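Local structure of periplasmic binding protein/LacI transcriptional regulator (Burkholderia graminis C4D1M, 5HQJ) at residues A[32-37]-A[63-68]; A[88-93]-A[112-117]. The protein binds D-arabinose, as the alpha-pyranose, between its two lobes, and probably serves as the sugar-binding component of an ABC transporter. All coordinates share one frame; numbering follows the deposited sequence.

Contact 1: residues A[32-37]-A[63-68]; sequences AVIPKV and VVPQNT. With 64K (alpha-D-arabinopyranose), chain B.
The backbone N of Val-63 donates to O of Val-33 over 3.0 Å. The bond is nearly straight, with 168° at the hydrogen. It is the one hydrogen bond between residues 32-37 and 63-68. O of Val-63 takes a CA-H...O contact from Ile-34 CA and lies 3.3 Å from CD of Pro-35. No N-H partner for this buried oxygen is found in the model.

Further on, packing takes over. The Pro-65 ring sets its CD 3.2 Å from O of Pro-35 and its CG 3.4 Å from O of Lys-36. Two successive carbonyl oxygens therefore meet the CD-CG side of one proline ring. CG2 of Ile-34 comes to CG of Pro-65 at 3.9 Å, and these side chains cross at about a right angle. With CG1 anti to the carbonyl carbon (chi1 -53°), CG2 is the branch anti to the backbone N, and it meets both Val-63 O and the Pro-65 ring. The Val-37 side chain packs on the loop of residues 65-68. Its CG1 sits 3.3 Å from O of Asn-67 and also meets CB of Pro-65, while its CG2 touches CG2 of Thr-68.

The Lys-36 side chain leaves the backbone away from residues 63-68. Its extended chain carries NZ to the arabinose, where it makes a weak hydrogen bond to O1 at 3.2 Å. The stronger partner of this amine is Asn-164 OD1. The packing under Pro-35 and Val-37 thus lies at the base of a sugar-binding lysine.

Strand 30-34 runs between the edge strand 59-62 and strand 87-90 in the parallel sheet. Helix 71-82 packs on one side, through Leu-80, Gln-73 and Ile-76. Helix 42-56 meets Val-33, Pro-35 and Lys-36.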
loop_
_atom_site.group_PDB
_atom_site.type_symbol
_atom_site.label_atom_id
_atom_site.label_comp_id
_atom_site.label_asym_id
_atom_site.label_seq_id
_atom_site.Cartn_x
_atom_site.Cartn_y
_atom_site.Cartn_z
ATOM N N ALA A 32 -2.235 -12.722 15.024
ATOM C CA ALA A 32 -1.385 -12.910 13.879
ATOM C C ALA A 32 -1.629 -11.776 12.881
ATOM O O ALA A 32 -2.780 -11.403 12.645
ATOM C CB ALA A 32 -1.642 -14.268 13.242
ATOM N N VAL A 33 -0.546 -11.233 12.326
ATOM C CA VAL A 33 -0.637 -10.194 11.310
ATOM C C VAL A 33 0.097 -10.620 10.052
ATOM O O VAL A 33 1.237 -11.106 10.119
ATOM C CB VAL A 33 -0.081 -8.863 11.830
ATOM C CG1 VAL A 33 -0.336 -7.774 10.818
ATOM C CG2 VAL A 33 -0.731 -8.484 13.140
ATOM N N ILE A 34 -0.568 -10.444 8.914
ATOM C CA ILE A 34 -0.126 -10.985 7.626
ATOM C C ILE A 34 0.061 -9.868 6.631
ATOM O O ILE A 34 -0.926 -9.182 6.291
ATOM C CB ILE A 34 -1.181 -11.988 7.031
ATOM C CG1 ILE A 34 -1.518 -13.069 8.059
ATOM C CG2 ILE A 34 -0.690 -12.607 5.694
ATOM C CD1 ILE A 34 -2.721 -13.926 7.706
ATOM N N PRO A 35 1.299 -9.660 6.162
ATOM C CA PRO A 35 1.477 -8.718 5.058
ATOM C C PRO A 35 1.140 -9.355 3.718
ATOM O O PRO A 35 0.827 -10.551 3.683
ATOM C CB PRO A 35 2.970 -8.384 5.141
ATOM C CG PRO A 35 3.574 -9.676 5.582
ATOM C CD PRO A 35 2.611 -10.176 6.628
ATOM N N LYS A 36 1.246 -8.587 2.644
ATOM C CA LYS A 36 1.041 -9.159 1.310
ATOM C C LYS A 36 2.183 -10.131 1.010
ATOM O O LYS A 36 1.998 -11.106 0.283
ATOM C CB LYS A 36 0.969 -8.068 0.236
ATOM C CG LYS A 36 -0.401 -7.317 0.157
ATOM C CD LYS A 36 -0.409 -6.295 -0.995
ATOM C CE LYS A 36 -1.703 -5.472 -1.057
ATOM N NZ LYS A 36 -1.763 -4.656 -2.301
ATOM N N VAL A 37 3.355 -9.830 1.574
ATOM C CA VAL A 37 4.584 -10.610 1.379
ATOM C C VAL A 37 5.695 -9.866 2.099
ATOM O O VAL A 37 5.491 -8.738 2.523
ATOM C CB VAL A 37 5.010 -10.763 -0.100
ATOM C CG1 VAL A 37 4.543 -12.103 -0.737
ATOM C CG2 VAL A 37 4.613 -9.522 -0.937
ATOM N N VAL A 63 3.252 -13.339 10.039
ATOM C CA VAL A 63 3.214 -14.483 9.128
ATOM C C VAL A 63 3.289 -14.027 7.676
ATOM O O VAL A 63 2.372 -13.384 7.149
ATOM C CB VAL A 63 1.946 -15.313 9.356
ATOM C CG1 VAL A 63 2.041 -16.639 8.613
ATOM C CG2 VAL A 63 1.746 -15.544 10.854
ATOM N N VAL A 64 4.375 -14.390 7.012
ATOM C CA VAL A 64 4.685 -13.815 5.718
ATOM C C VAL A 64 4.410 -14.749 4.531
ATOM O O VAL A 64 4.948 -15.860 4.474
ATOM C CB VAL A 64 6.158 -13.403 5.653
ATOM C CG1 VAL A 64 6.359 -12.499 4.486
ATOM C CG2 VAL A 64 6.604 -12.707 6.955
ATOM N N PRO A 65 3.590 -14.296 3.566
ATOM C CA PRO A 65 3.467 -15.063 2.317
ATOM C C PRO A 65 4.780 -15.108 1.512
ATOM O O PRO A 65 5.626 -14.241 1.712
ATOM C CB PRO A 65 2.379 -14.307 1.544
ATOM C CG PRO A 65 1.587 -13.540 2.614
ATOM C CD PRO A 65 2.627 -13.179 3.636
ATOM N N GLN A 66 4.939 -16.091 0.615
ATOM C CA GLN A 66 6.165 -16.230 -0.184
ATOM C C GLN A 66 6.015 -15.564 -1.548
ATOM O O GLN A 66 7.010 -15.205 -2.194
ATOM C CB GLN A 66 6.530 -17.700 -0.386
ATOM C CG GLN A 66 6.458 -18.543 0.871
ATOM C CD GLN A 66 5.048 -19.001 1.182
ATOM O OE1 GLN A 66 4.508 -19.875 0.501
ATOM N NE2 GLN A 66 4.436 -18.407 2.207
ATOM N N ASN A 67 4.763 -15.414 -1.980
ATOM C CA ASN A 67 4.443 -14.735 -3.226
ATOM C C ASN A 67 3.073 -14.081 -3.114
ATOM O O ASN A 67 2.377 -14.257 -2.112
ATOM C CB ASN A 67 4.479 -15.713 -4.397
ATOM C CG ASN A 67 3.778 -17.020 -4.087
ATOM O OD1 ASN A 67 2.699 -17.044 -3.481
ATOM N ND2 ASN A 67 4.388 -18.124 -4.505
ATOM N N THR A 68 2.698 -13.339 -4.148
ATOM C CA THR A 68 1.527 -12.475 -4.092
ATOM C C THR A 68 0.236 -13.156 -4.565
ATOM O O THR A 68 -0.727 -12.464 -4.897
ATOM C CB THR A 68 1.750 -11.191 -4.959
ATOM O OG1 THR A 68 2.145 -11.553 -6.291
ATOM C CG2 THR A 68 2.823 -10.329 -4.373
HETATM O O2 64K B . -0.218 0.169 0.255
HETATM C C2 64K B . 0.662 -0.582 -0.648
HETATM C C3 64K B . 1.988 0.107 -0.654
HETATM O O3 64K B . 1.884 1.283 -1.426
HETATM C C4 64K B . 3.071 -0.738 -1.315
HETATM O O4 64K B . 2.854 -0.881 -2.731
HETATM C C5 64K B . 3.078 -2.078 -0.732
HETATM O O5 64K B . 1.803 -2.711 -1.000
HETATM C C1 64K B . 0.807 -1.995 -0.156
HETATM O O1 64K B . -0.406 -2.630 -0.285
#

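Contact 2: residues A[88-93]-A[112-117]; sequences IAISVN and VLTYDS. With 64K (alpha-D-arabinopyranose), chain B.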
loop_
_atom_site.group_PDB
_atom_site.type_symbol
_atom_site.label_atom_id
_atom_site.label_comp_id
_atom_site.label_asym_id
_atom_site.label_seq_id
_atom_site.Cartn_x
_atom_site.Cartn_y
_atom_site.Cartn_z
ATOM N N ILE A 88 -6.791 -12.359 13.655
ATOM C CA ILE A 88 -6.043 -12.283 12.412
ATOM C C ILE A 88 -6.270 -10.933 11.740
ATOM O O ILE A 88 -7.415 -10.549 11.459
ATOM C CB ILE A 88 -6.458 -13.372 11.417
ATOM C CG1 ILE A 88 -6.306 -14.758 12.041
ATOM C CG2 ILE A 88 -5.649 -13.232 10.125
ATOM C CD1 ILE A 88 -6.894 -15.874 11.196
ATOM N N ALA A 89 -5.178 -10.241 11.455
ATOM C CA ALA A 89 -5.206 -9.044 10.623
ATOM C C ALA A 89 -4.413 -9.336 9.363
ATOM O O ALA A 89 -3.290 -9.873 9.423
ATOM C CB ALA A 89 -4.627 -7.838 11.358
ATOM N N ILE A 90 -5.002 -8.994 8.222
ATOM C CA ILE A 90 -4.393 -9.308 6.949
ATOM C C ILE A 90 -4.502 -8.151 5.956
ATOM O O ILE A 90 -5.525 -7.474 5.849
ATOM C CB ILE A 90 -5.023 -10.602 6.354
ATOM C CG1 ILE A 90 -4.365 -10.942 5.012
ATOM C CG2 ILE A 90 -6.557 -10.476 6.236
ATOM C CD1 ILE A 90 -4.846 -12.240 4.364
ATOM N N SER A 91 -3.402 -7.914 5.254
ATOM C CA SER A 91 -3.404 -7.148 4.010
ATOM C C SER A 91 -3.519 -8.112 2.810
ATOM O O SER A 91 -2.646 -8.971 2.608
ATOM C CB SER A 91 -2.123 -6.322 3.907
ATOM O OG SER A 91 -2.104 -5.599 2.703
ATOM N N VAL A 92 -4.577 -7.959 2.012
ATOM C CA VAL A 92 -4.955 -8.950 0.987
ATOM C C VAL A 92 -4.420 -8.647 -0.411
ATOM O O VAL A 92 -4.601 -7.561 -0.945
ATOM C CB VAL A 92 -6.484 -9.050 0.904
ATOM C CG1 VAL A 92 -6.902 -10.122 -0.056
ATOM C CG2 VAL A 92 -7.045 -9.337 2.278
ATOM N N ASN A 93 -3.770 -9.638 -1.015
ATOM C CA ASN A 93 -3.241 -9.448 -2.356
ATOM C C ASN A 93 -4.337 -9.426 -3.417
ATOM O O ASN A 93 -4.320 -8.588 -4.316
ATOM C CB ASN A 93 -2.217 -10.530 -2.682
ATOM C CG ASN A 93 -0.794 -10.138 -2.264
ATOM O OD1 ASN A 93 -0.260 -9.098 -2.681
ATOM N ND2 ASN A 93 -0.192 -10.968 -1.472
ATOM N N VAL A 112 -11.469 -11.194 12.789
ATOM C CA VAL A 112 -10.749 -10.981 11.554
ATOM C C VAL A 112 -10.969 -9.558 11.076
ATOM O O VAL A 112 -12.099 -9.087 11.016
ATOM C CB VAL A 112 -11.190 -11.982 10.472
ATOM C CG1 VAL A 112 -10.465 -11.717 9.172
ATOM C CG2 VAL A 112 -10.923 -13.418 10.943
ATOM N N LEU A 113 -9.878 -8.892 10.728
ATOM C CA LEU A 113 -9.975 -7.604 10.088
ATOM C C LEU A 113 -8.896 -7.454 9.030
ATOM O O LEU A 113 -7.931 -8.243 8.964
ATOM C CB LEU A 113 -9.879 -6.481 11.128
ATOM C CG LEU A 113 -8.580 -6.266 11.927
ATOM C CD1 LEU A 113 -7.508 -5.517 11.123
ATOM C CD2 LEU A 113 -8.859 -5.497 13.235
ATOM N N THR A 114 -9.066 -6.445 8.187
ATOM C CA THR A 114 -8.063 -6.143 7.169
ATOM C C THR A 114 -7.400 -4.808 7.423
ATOM O O THR A 114 -7.948 -3.976 8.157
ATOM C CB THR A 114 -8.687 -6.156 5.773
ATOM O OG1 THR A 114 -9.794 -5.242 5.721
ATOM C CG2 THR A 114 -9.170 -7.557 5.459
ATOM N N TYR A 115 -6.210 -4.643 6.836
ATOM C CA TYR A 115 -5.462 -3.370 6.892
ATOM C C TYR A 115 -4.737 -3.221 5.554
ATOM O O TYR A 115 -4.444 -4.217 4.886
ATOM C CB TYR A 115 -4.496 -3.322 8.111
ATOM C CG TYR A 115 -3.277 -4.177 7.939
ATOM C CD1 TYR A 115 -3.357 -5.557 8.126
ATOM C CD2 TYR A 115 -2.074 -3.642 7.518
ATOM C CE1 TYR A 115 -2.270 -6.369 7.921
ATOM C CE2 TYR A 115 -0.963 -4.456 7.303
ATOM C CZ TYR A 115 -1.081 -5.822 7.511
ATOM O OH TYR A 115 -0.022 -6.659 7.299
ATOM N N ASP A 116 -4.529 -1.966 5.148
ATOM C CA ASP A 116 -3.780 -1.598 3.949
ATOM C C ASP A 116 -4.490 -1.922 2.641
ATOM O O ASP A 116 -4.685 -1.030 1.820
ATOM C CB ASP A 116 -2.396 -2.274 3.978
ATOM C CG ASP A 116 -1.627 -2.039 2.719
ATOM O OD1 ASP A 116 -1.476 -0.864 2.308
ATOM O OD2 ASP A 116 -1.214 -3.042 2.134
ATOM N N SER A 117 -4.812 -3.205 2.453
ATOM C CA SER A 117 -5.513 -3.681 1.254
ATOM C C SER A 117 -6.664 -4.613 1.650
ATOM O O SER A 117 -6.491 -5.710 2.199
ATOM C CB SER A 117 -4.573 -4.388 0.272
ATOM O OG SER A 117 -5.103 -4.257 -1.066
HETATM O O2 64K B . -0.218 0.169 0.255
HETATM C C2 64K B . 0.662 -0.582 -0.648
HETATM C C3 64K B . 1.988 0.107 -0.654
HETATM O O3 64K B . 1.884 1.283 -1.426
HETATM C C4 64K B . 3.071 -0.738 -1.315
HETATM O O4 64K B . 2.854 -0.881 -2.731
HETATM C C5 64K B . 3.078 -2.078 -0.732
HETATM O O5 64K B . 1.803 -2.711 -1.000
HETATM C C1 64K B . 0.807 -1.995 -0.156
HETATM O O1 64K B . -0.406 -2.630 -0.285
HETATM O O HOH W 1 -6.803 -6.195 -2.207
#
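The Tyr-115 ring carries CB of Ser-91 over one face, 4.0 Å from the ring centroid and offset toward the rim. This is a CH-pi contact. At the ring edge, in its plane, lies the backbone C of Ala-89. CG of Tyr-115 stands between the backbone N and the carbonyl carbon (chi1 74°), which folds the ring back against residues 89-91. The phenol OH reaches O of Ile-34 in a weak hydrogen bond.

The Asp-116 carboxylate is the other flat group. Its OD2 receives OG of Ser-91 at 2.8 Å on the anti lone pair. Arabinose O1 also donates to Asp-116 OD2, at 2.6 Å. Sugar O2 donates to Asp-116 OD1, also at 2.6 Å. Ser-91 thus acts from the second shell and would be expected to limit rotation of this sugar-binding carboxylate.

Strands 87-90 and 111-115 are parallel neighbours joined through helix 99-106, a beta-alpha-beta unit of the periplasmic binding protein fold. Leu-113 N bonds to O of Ile-88, Ile-90 N to O of Leu-113, and Tyr-115 N to O of Ile-90. Ile-88, Ile-90, Val-112 and Thr-114 share one sheet face; Met-102 of helix 99-106 touches the last three. On the other face, CB of Ala-89 meets CD1 of Leu-113 at 3.7 Å, and Leu-280 of helix 269-284 packs on both.

Past the strands, Val-92 N donates to O of Ser-117 at 3.0 Å. A water bridges the same two residues, giving a hydrogen to Val-92 O and accepting one from Ser-117 OG.

How the contacts relate
Contact 1 closes before contact 2 opens along the chain, and their centres lie about 10 Å apart. Both belong to the same parallel sheet, where strands 30-34 and 87-90 are neighbours. Ile-34 N probably donates to Ala-89 O, at 2.8 Å, across that seam. Beyond the strands, Asn-93 ND2 probably bonds to Lys-36 O, and CE of Lys-36 packs on CB of Ser-117. The loops at the C-terminal ends of the strands are therefore tied together. They deliver Lys-36 and Asp-116 to the same sugar oxygen, O1. Arg-168, Gln-219 and Asp-247 also bind the arabinose, from the part of the chain that forms the second sheet.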